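Local coordinates for protein endoglucanase (Ruminococcus champanellensis, PDB 6WQV) that hydrolyses beta-1,4-linked plant polysaccharides such as cellulose, and probably xylan as well, as a broad-specificity family 5 endoglucanase, at residues L19-T24 and S313-C318; P127-K132 and N178-Q183; T9-L14 and G200-I205. All blocks are in the same frame, centred on the assembly; numbering follows the deposited sequence. Where two conformers were deposited one is given.

Interaction 1. Residues L19-T24 and S313-C318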
loop_
_atom_site.group_PDB
_atom_site.type_symbol
_atom_site.label_atom_id
_atom_site.label_comp_id
_atom_site.label_asym_id
_atom_site.label_seq_id
_atom_site.Cartn_x
_atom_site.Cartn_y
_atom_site.Cartn_z
ATOM N N LEU A 19 -1.952 -13.634 10.612
ATOM C CA LEU A 19 -2.725 -13.071 9.516
ATOM C C LEU A 19 -1.924 -13.109 8.223
ATOM O O LEU A 19 -2.446 -13.504 7.172
ATOM C CB LEU A 19 -3.139 -11.644 9.874
ATOM C CG LEU A 19 -4.082 -10.916 8.929
ATOM C CD1 LEU A 19 -4.640 -9.654 9.566
ATOM C CD2 LEU A 19 -3.363 -10.553 7.642
ATOM N N LEU A 20 -0.648 -12.729 8.284
ATOM C CA LEU A 20 0.186 -12.756 7.087
ATOM C C LEU A 20 0.316 -14.166 6.524
ATOM O O LEU A 20 0.473 -14.333 5.307
ATOM C CB LEU A 20 1.559 -12.146 7.383
ATOM C CG LEU A 20 1.536 -10.634 7.615
ATOM C CD1 LEU A 20 2.851 -10.185 8.265
ATOM C CD2 LEU A 20 1.270 -9.852 6.341
ATOM N N ASP A 21 0.246 -15.193 7.373
ATOM C CA ASP A 21 0.330 -16.568 6.891
ATOM C C ASP A 21 -0.946 -17.024 6.197
ATOM O O ASP A 21 -0.933 -18.055 5.517
ATOM C CB ASP A 21 0.693 -17.526 8.022
ATOM C CG ASP A 21 2.175 -17.486 8.352
ATOM O OD1 ASP A 21 2.969 -16.993 7.515
ATOM O OD2 ASP A 21 2.548 -17.950 9.448
ATOM N N GLU A 22 -2.038 -16.283 6.347
ATOM C CA GLU A 22 -3.250 -16.556 5.584
ATOM C C GLU A 22 -3.272 -15.849 4.239
ATOM O O GLU A 22 -4.004 -16.280 3.342
ATOM C CB GLU A 22 -4.476 -16.143 6.394
ATOM C CG GLU A 22 -4.518 -16.817 7.738
ATOM C CD GLU A 22 -5.919 -16.990 8.257
ATOM O OE1 GLU A 22 -6.817 -16.269 7.777
ATOM O OE2 GLU A 22 -6.124 -17.852 9.138
ATOM N N ILE A 23 -2.505 -14.769 4.081
ATOM C CA ILE A 23 -2.374 -14.104 2.791
ATOM C C ILE A 23 -1.558 -14.985 1.853
ATOM O O ILE A 23 -0.574 -15.614 2.260
ATOM C CB ILE A 23 -1.730 -12.720 3.001
ATOM C CG1 ILE A 23 -2.696 -11.826 3.788
ATOM C CG2 ILE A 23 -1.328 -12.112 1.684
ATOM C CD1 ILE A 23 -2.208 -10.415 4.063
ATOM N N THR A 24 -1.990 -15.067 0.591
ATOM C CA THR A 24 -1.227 -15.780 -0.434
ATOM C C THR A 24 -0.396 -14.767 -1.220
ATOM O O THR A 24 0.822 -14.676 -1.036
ATOM C CB THR A 24 -2.158 -16.590 -1.344
ATOM O OG1 THR A 24 -3.192 -15.753 -1.869
ATOM C CG2 THR A 24 -2.789 -17.762 -0.573
ATOM N N SER A 313 10.503 -17.502 0.292
ATOM C CA SER A 313 11.541 -18.196 1.047
ATOM C C SER A 313 11.937 -17.428 2.302
ATOM O O SER A 313 12.498 -18.024 3.224
ATOM C CB SER A 313 12.770 -18.472 0.169
ATOM O OG SER A 313 13.616 -17.344 0.034
ATOM N N TYR A 314 11.655 -16.123 2.349
ATOM C CA TYR A 314 11.845 -15.307 3.547
ATOM C C TYR A 314 10.529 -15.040 4.267
ATOM O O TYR A 314 10.480 -14.192 5.164
ATOM C CB TYR A 314 12.547 -13.980 3.208
ATOM C CG TYR A 314 13.985 -14.166 2.771
ATOM C CD1 TYR A 314 14.924 -14.728 3.626
ATOM C CD2 TYR A 314 14.395 -13.799 1.494
ATOM C CE1 TYR A 314 16.239 -14.921 3.222
ATOM C CE2 TYR A 314 15.712 -13.988 1.082
ATOM C CZ TYR A 314 16.622 -14.542 1.951
ATOM O OH TYR A 314 17.938 -14.737 1.578
ATOM N N ASN A 315 9.455 -15.732 3.882
ATOM C CA ASN A 315 8.130 -15.564 4.484
ATOM C C ASN A 315 7.632 -14.118 4.381
ATOM O O ASN A 315 7.055 -13.576 5.325
ATOM C CB ASN A 315 8.082 -16.074 5.928
ATOM C CG ASN A 315 6.665 -16.410 6.390
ATOM O OD1 ASN A 315 5.803 -16.764 5.584
ATOM N ND2 ASN A 315 6.425 -16.299 7.692
ATOM N N ILE A 316 7.813 -13.503 3.214
ATOM C CA ILE A 316 7.376 -12.132 2.962
ATOM C C ILE A 316 6.299 -12.158 1.881
ATOM O O ILE A 316 6.575 -12.537 0.737
ATOM C CB ILE A 316 8.528 -11.219 2.530
ATOM C CG1 ILE A 316 9.601 -11.158 3.615
ATOM C CG2 ILE A 316 7.993 -9.821 2.244
ATOM C CD1 ILE A 316 10.857 -10.445 3.187
ATOM N N ARG A 317 5.086 -11.736 2.241
ATOM C CA ARG A 317 4.007 -11.634 1.268
ATOM C C ARG A 317 4.216 -10.420 0.377
ATOM O O ARG A 317 4.791 -9.405 0.794
ATOM C CB ARG A 317 2.665 -11.456 1.980
ATOM C CG ARG A 317 2.259 -12.547 2.939
ATOM C CD ARG A 317 1.994 -13.851 2.225
ATOM N NE ARG A 317 3.226 -14.616 2.120
ATOM C CZ ARG A 317 3.739 -15.349 3.105
ATOM N NH1 ARG A 317 3.126 -15.426 4.277
ATOM N NH2 ARG A 317 4.874 -15.996 2.910
ATOM N N CYS A 318 3.715 -10.514 -0.861
ATOM C CA CYS A 318 3.903 -9.486 -1.878
ATOM C C CYS A 318 2.574 -9.059 -2.485
ATOM O O CYS A 318 1.676 -9.886 -2.670
ATOM C CB CYS A 318 4.795 -10.027 -3.006
ATOM S SG CYS A 318 6.444 -10.530 -2.460
HETATM O O HOH W 1 3.820 -14.553 8.787
HETATM O O HOH W 2 3.081 -13.228 -1.774
#
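Arg317 reaches Leu20 and Ile23 with a folded side chain: CG stands anti to its own carbonyl carbon (chi1 -59°), and further bends at chi2 and chi3 bring the edge of the guanidinium to the C-terminal end of helix 16-22. There NH1 of Arg317 donates to O of Leu20 at 3.0 Å, with an N-H...O angle of 160°. The acceptor lies in the guanidinium plane, while NH1 stands above the carbonyl plane of Leu20. The negative end of the helix dipole would probably favour the cation here. OD1 of Asp21 is also at the guanidinium edge, 3.6 Å from NH1 of Arg317, a long salt bridge. The aliphatic part of Arg317 packs on Ile23. CD of Arg317 is 3.8 Å from CG2 of Ile23.

The protein is a TIM barrel, and this contact lies where the first and last strands of the barrel close on each other. Helix 16-22 leads into the first strand, 26-29, and residues 313-318 lead into the last, 318-322. Asn315, with positive phi, is the C-prime residue of the Schellman motif that ends helix 297-313.

The side chain of Asn315 also steadies the arginine. Its OD1 takes a bond from NH2 of Arg317 at 2.9 Å and a weak one from NH1. The side chains of Asp21 and Asn315 cross at about a right angle, and a water links their ends through weak bonds. A second water accepts from N of Cys318 at 2.9 Å and donates to O of Thr24 at 2.8 Å.

Interaction 2. Residues P127-K132 and N178-Q183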
loop_
_atom_site.group_PDB
_atom_site.type_symbol
_atom_site.label_atom_id
_atom_site.label_comp_id
_atom_site.label_asym_id
_atom_site.label_seq_id
_atom_site.Cartn_x
_atom_site.Cartn_y
_atom_site.Cartn_z
ATOM N N PRO A 127 6.866 15.754 6.676
ATOM C CA PRO A 127 7.624 15.309 7.869
ATOM C C PRO A 127 8.727 16.275 8.291
ATOM O O PRO A 127 9.930 16.052 8.088
ATOM C CB PRO A 127 8.195 13.966 7.419
ATOM C CG PRO A 127 8.449 14.180 5.931
ATOM C CD PRO A 127 7.335 15.087 5.442
ATOM N N THR A 128 8.312 17.381 8.900
ATOM C CA THR A 128 9.224 18.363 9.464
ATOM C C THR A 128 8.721 18.746 10.849
ATOM O O THR A 128 7.526 18.639 11.148
ATOM C CB THR A 128 9.306 19.645 8.623
ATOM O OG1 THR A 128 8.026 20.294 8.616
ATOM C CG2 THR A 128 9.742 19.338 7.197
ATOM N N ASN A 129 9.643 19.214 11.692
ATOM C CA ASN A 129 9.241 19.680 13.013
ATOM C C ASN A 129 8.250 20.830 12.913
ATOM O O ASN A 129 7.350 20.962 13.751
ATOM C CB ASN A 129 10.463 20.138 13.806
ATOM C CG ASN A 129 11.301 18.983 14.298
ATOM O OD1 ASN A 129 10.817 17.863 14.425
ATOM N ND2 ASN A 129 12.571 19.254 14.577
ATOM N N ALA A 130 8.409 21.684 11.899
ATOM C CA ALA A 130 7.538 22.846 11.775
ATOM C C ALA A 130 6.098 22.442 11.477
ATOM O O ALA A 130 5.168 23.154 11.874
ATOM C CB ALA A 130 8.062 23.776 10.679
ATOM N N GLN A 131 5.890 21.322 10.785
ATOM C CA GLN A 131 4.548 20.868 10.436
ATOM C C GLN A 131 4.004 19.807 11.384
ATOM O O GLN A 131 2.807 19.507 11.328
ATOM C CB GLN A 131 4.535 20.332 9.000
ATOM C CG GLN A 131 4.720 21.419 7.956
ATOM C CD GLN A 131 3.528 22.361 7.901
ATOM O OE1 GLN A 131 2.383 21.931 8.035
ATOM N NE2 GLN A 131 3.794 23.648 7.718
ATOM N N LYS A 132 4.841 19.279 12.276
ATOM C CA LYS A 132 4.508 18.071 13.028
ATOM C C LYS A 132 3.188 18.170 13.781
ATOM O O LYS A 132 2.351 17.263 13.695
ATOM C CB LYS A 132 5.651 17.790 14.000
ATOM C CG LYS A 132 5.477 16.578 14.877
ATOM C CD LYS A 132 6.661 16.491 15.823
ATOM C CE LYS A 132 6.513 15.368 16.832
ATOM N NZ LYS A 132 7.696 15.297 17.743
ATOM N N ASN A 178 16.006 13.338 5.559
ATOM C CA ASN A 178 16.975 13.717 6.580
ATOM C C ASN A 178 16.552 13.142 7.925
ATOM O O ASN A 178 15.481 12.553 8.075
ATOM C CB ASN A 178 17.218 15.240 6.648
ATOM C CG ASN A 178 15.954 16.046 6.883
ATOM O OD1 ASN A 178 14.994 15.573 7.481
ATOM N ND2 ASN A 178 15.968 17.296 6.430
ATOM N N GLN A 179 17.440 13.285 8.907
ATOM C CA GLN A 179 17.180 12.701 10.218
ATOM C C GLN A 179 15.893 13.249 10.813
ATOM O O GLN A 179 15.116 12.507 11.422
ATOM C CB GLN A 179 18.367 12.986 11.133
ATOM C CG GLN A 179 18.175 12.522 12.546
ATOM C CD GLN A 179 19.443 12.661 13.358
ATOM O OE1 GLN A 179 20.495 12.156 12.970
ATOM N NE2 GLN A 179 19.354 13.365 14.478
ATOM N N GLU A 180 15.654 14.550 10.653
ATOM C CA GLU A 180 14.438 15.150 11.185
ATOM C C GLU A 180 13.195 14.499 10.589
ATOM O O GLU A 180 12.242 14.189 11.311
ATOM C CB GLU A 180 14.465 16.657 10.926
ATOM C CG GLU A 180 13.220 17.400 11.359
ATOM C CD GLU A 180 13.329 18.902 11.160
ATOM O OE1 GLU A 180 14.447 19.448 11.289
ATOM O OE2 GLU A 180 12.291 19.538 10.873
ATOM N N ALA A 181 13.187 14.272 9.274
ATOM C CA ALA A 181 12.011 13.674 8.653
ATOM C C ALA A 181 11.771 12.261 9.169
ATOM O O ALA A 181 10.624 11.854 9.388
ATOM C CB ALA A 181 12.173 13.637 7.136
ATOM N N ARG A 182 12.841 11.479 9.323
ATOM C CA ARG A 182 12.676 10.108 9.795
ATOM C C ARG A 182 12.149 10.090 11.220
ATOM O O ARG A 182 11.312 9.252 11.577
ATOM C CB ARG A 182 13.994 9.352 9.637
ATOM C CG ARG A 182 14.452 9.315 8.178
ATOM C CD ARG A 182 15.708 8.489 7.941
ATOM N NE ARG A 182 16.916 8.964 8.609
ATOM C CZ ARG A 182 17.855 9.726 8.049
ATOM N NH1 ARG A 182 17.734 10.156 6.795
ATOM N NH2 ARG A 182 18.919 10.067 8.756
ATOM N N GLN A 183 12.622 11.026 12.052
ATOM C CA GLN A 183 12.096 11.143 13.407
ATOM C C GLN A 183 10.610 11.471 13.387
ATOM O O GLN A 183 9.803 10.809 14.050
ATOM C CB GLN A 183 12.834 12.246 14.164
ATOM C CG GLN A 183 14.235 11.920 14.623
ATOM C CD GLN A 183 14.938 13.136 15.207
ATOM O OE1 GLN A 183 14.566 14.278 14.928
ATOM N NE2 GLN A 183 15.955 12.897 16.025
HETATM O O HOH W 3 12.562 17.239 7.968
HETATM O O HOH W 4 11.849 15.475 15.495
HETATM O O HOH W 5 14.662 17.379 15.470
HETATM O O HOH W 6 11.105 22.099 10.637
#
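The backbones come closest where Pro127 passes the first turn of helix 179-197, with the CA atoms of Pro127 and Ala181 4.7 Å apart. CA of Ala181 makes a CA-H...O contact of 3.2 Å with O of Pro127. CB of Ala181 also rests against the proline ring, 4.0 Å from CG of Pro127. Leu167 adds to this apolar patch.

Glu180 carries the polar part. Its CG lies anti to the backbone N, and the extended chain beyond it carries the carboxylate across to the start of helix 129-149. OE2 of Glu180 accepts from N of Asn129 at 2.8 Å. The bond is nearly straight, 172° at the hydrogen, and reaches OE2 on the anti side, 26° out of the carboxylate plane. The amide of Asn129 stacks on the carboxylate of Glu180 with the planes only 6° apart. A water accepts from N of Ala130, also at the helix start, and donates to the same OE2. The positive end of the helix dipole would probably stabilise the negative charge. With an alanine here in place of Glu180, N of Asn129 would probably lose its carboxylate mate, and the Asn129 amide the flat group it stacks on.

Another water bridges O of Pro127 and OD1 of Asn178. Each helix also has its own N-cap. OG1 of Thr128 accepts from N of Gln131, and OD1 of Asn178 accepts from N of Ala181 at 2.9 Å. Side by side, these are the capped N-terminal ends of two successive outer helices of a TIM barrel.

Interaction 3. Residues T9-L14 and G200-I205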
loop_
_atom_site.group_PDB
_atom_site.type_symbol
_atom_site.label_atom_id
_atom_site.label_comp_id
_atom_site.label_asym_id
_atom_site.label_seq_id
_atom_site.Cartn_x
_atom_site.Cartn_y
_atom_site.Cartn_z
ATOM N N THR A 9 -18.856 -7.326 13.338
ATOM C CA THR A 9 -18.694 -8.652 12.759
ATOM C C THR A 9 -17.787 -9.476 13.663
ATOM O O THR A 9 -16.753 -8.993 14.137
ATOM C CB THR A 9 -18.062 -8.544 11.368
ATOM O OG1 THR A 9 -18.866 -7.699 10.535
ATOM C CG2 THR A 9 -17.938 -9.921 10.718
ATOM N N GLN A 10 -18.184 -10.721 13.923
ATOM C CA GLN A 10 -17.375 -11.576 14.780
ATOM C C GLN A 10 -15.965 -11.662 14.218
ATOM O O GLN A 10 -15.772 -11.857 13.014
ATOM C CB GLN A 10 -17.972 -12.974 14.886
ATOM C CG GLN A 10 -17.171 -13.887 15.816
ATOM C CD GLN A 10 -16.880 -13.252 17.170
ATOM O OE1 GLN A 10 -15.722 -13.047 17.535
ATOM N NE2 GLN A 10 -17.931 -12.941 17.919
ATOM N N MET A 11 -14.975 -11.522 15.095
ATOM C CA MET A 11 -13.603 -11.324 14.667
ATOM C C MET A 11 -12.677 -12.307 15.359
ATOM O O MET A 11 -12.748 -12.487 16.578
ATOM C CB MET A 11 -13.158 -9.905 14.998
ATOM C CG MET A 11 -11.785 -9.575 14.515
ATOM S SD MET A 11 -11.481 -7.855 14.905
ATOM C CE MET A 11 -9.796 -7.699 14.340
ATOM N N ARG A 12 -11.798 -12.922 14.572
ATOM C CA ARG A 12 -10.752 -13.765 15.124
ATOM C C ARG A 12 -9.638 -12.866 15.640
ATOM O O ARG A 12 -9.282 -11.875 14.999
ATOM C CB ARG A 12 -10.184 -14.681 14.041
ATOM C CG ARG A 12 -11.154 -15.739 13.533
ATOM C CD ARG A 12 -10.468 -16.660 12.518
ATOM N NE ARG A 12 -10.148 -15.934 11.292
ATOM C CZ ARG A 12 -9.166 -16.245 10.450
ATOM N NH1 ARG A 12 -8.369 -17.279 10.687
ATOM N NH2 ARG A 12 -8.979 -15.502 9.369
ATOM N N ASP A 13 -9.108 -13.209 16.803
ATOM C CA ASP A 13 -8.003 -12.483 17.418
ATOM C C ASP A 13 -6.736 -13.225 17.016
ATOM O O ASP A 13 -6.362 -14.222 17.641
ATOM C CB ASP A 13 -8.182 -12.469 18.928
ATOM C CG ASP A 13 -7.205 -11.554 19.625
ATOM O OD1 ASP A 13 -6.315 -10.982 18.961
ATOM O OD2 ASP A 13 -7.345 -11.417 20.855
ATOM N N LEU A 14 -6.086 -12.744 15.960
ATOM C CA LEU A 14 -4.882 -13.360 15.436
ATOM C C LEU A 14 -3.726 -12.377 15.478
ATOM O O LEU A 14 -3.915 -11.162 15.343
ATOM C CB LEU A 14 -5.072 -13.760 13.979
ATOM C CG LEU A 14 -6.192 -14.750 13.685
ATOM C CD1 LEU A 14 -6.269 -14.938 12.182
ATOM C CD2 LEU A 14 -5.951 -16.054 14.396
ATOM N N GLY A 200 -11.719 1.442 20.043
ATOM C CA GLY A 200 -12.158 0.205 20.660
ATOM C C GLY A 200 -12.841 -0.757 19.694
ATOM O O GLY A 200 -12.675 -0.702 18.472
ATOM N N GLY A 201 -13.628 -1.656 20.283
ATOM C CA GLY A 201 -14.304 -2.671 19.490
ATOM C C GLY A 201 -13.311 -3.523 18.723
ATOM O O GLY A 201 -12.222 -3.849 19.211
ATOM N N ASN A 202 -13.694 -3.901 17.501
ATOM C CA ASN A 202 -12.800 -4.700 16.671
ATOM C C ASN A 202 -11.514 -3.944 16.356
ATOM O O ASN A 202 -10.475 -4.566 16.095
ATOM C CB ASN A 202 -13.496 -5.106 15.366
ATOM C CG ASN A 202 -14.537 -6.205 15.557
ATOM O OD1 ASN A 202 -14.782 -6.684 16.667
ATOM N ND2 ASN A 202 -15.165 -6.608 14.450
ATOM N N ASN A 203 -11.554 -2.608 16.369
ATOM C CA ASN A 203 -10.345 -1.841 16.118
ATOM C C ASN A 203 -9.319 -1.980 17.235
ATOM O O ASN A 203 -8.150 -1.637 17.025
ATOM C CB ASN A 203 -10.652 -0.358 15.898
ATOM C CG ASN A 203 -11.345 -0.088 14.580
ATOM O OD1 ASN A 203 -11.299 -0.897 13.638
ATOM N ND2 ASN A 203 -11.987 1.063 14.493
ATOM N N ALA A 204 -9.721 -2.468 18.408
ATOM C CA ALA A 204 -8.767 -2.722 19.475
ATOM C C ALA A 204 -7.805 -3.846 19.138
ATOM O O ALA A 204 -6.689 -3.863 19.674
ATOM C CB ALA A 204 -9.511 -3.067 20.766
ATOM N N ILE A 205 -8.195 -4.770 18.255
ATOM C CA ILE A 205 -7.360 -5.930 17.951
ATOM C C ILE A 205 -7.127 -6.098 16.453
ATOM O O ILE A 205 -6.633 -7.141 16.008
ATOM C CB ILE A 205 -7.942 -7.221 18.561
ATOM C CG1 ILE A 205 -9.389 -7.444 18.098
ATOM C CG2 ILE A 205 -7.877 -7.184 20.075
ATOM C CD1 ILE A 205 -9.902 -8.861 18.304
HETATM O O HOH W 7 -15.739 -9.292 17.358
HETATM O O HOH W 8 -7.348 -10.107 15.011
#
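The side chains of Met11 and Asn202 lie alongside each other, running opposite ways, where the N-terminal extension meets the loop between helix 179-197 and strand 208-211 of a TIM barrel.

The van der Waals contacts centre on Met11. With CG anti to the backbone N (chi1 -176°) and the chain extended beyond it, SD lies beside Asn202 and CE reaches Ile205. SD of Met11 is 3.4 Å from CB of Asn202, and CE of Met11 is 3.8 Å from CG1 of Ile205. The side chain of Asp13 crosses that of Ile205 at about a right angle, with CG of Asp13 4.0 Å from CD1 of Ile205. The carboxylate has its salt bridge elsewhere, to Lys235, which also binds O of Ile205.

The polar contacts lie at the two ends. One water joins O of Arg12, N of Leu14 and O of Ile205. Another donates to OD1 of Asn202 and weakly to O of Thr9. ND2 of Asn202 also bonds O of Tyr153. Its bond across the contact goes to O of Thr9 at 2.9 Å, in the carbonyl plane, with 159° at the hydrogen.

How the interactions relate
From the N terminus, residues 9-14 come first and close the loop of interaction 3 at 200-205, ahead of strand 208-211. Residues 19-24 follow and close a longer loop at 313-318, so interactions 1 and 3 cross along the chain. Interaction 2 joins 127-132 to 178-183 and is enclosed by both loops. Interaction 1 lies where the first and last barrel strands close on each other, interaction 3 lays the N-terminal extension against the loop before the fifth strand, and interaction 2 pairs two neighbouring outer helices. Interactions 1 and 3 touch through the Glu22-Arg12 salt bridge. Interaction 2 is separate, its nearest atoms about 20 Å from interaction 1 and about 22 Å from interaction 3.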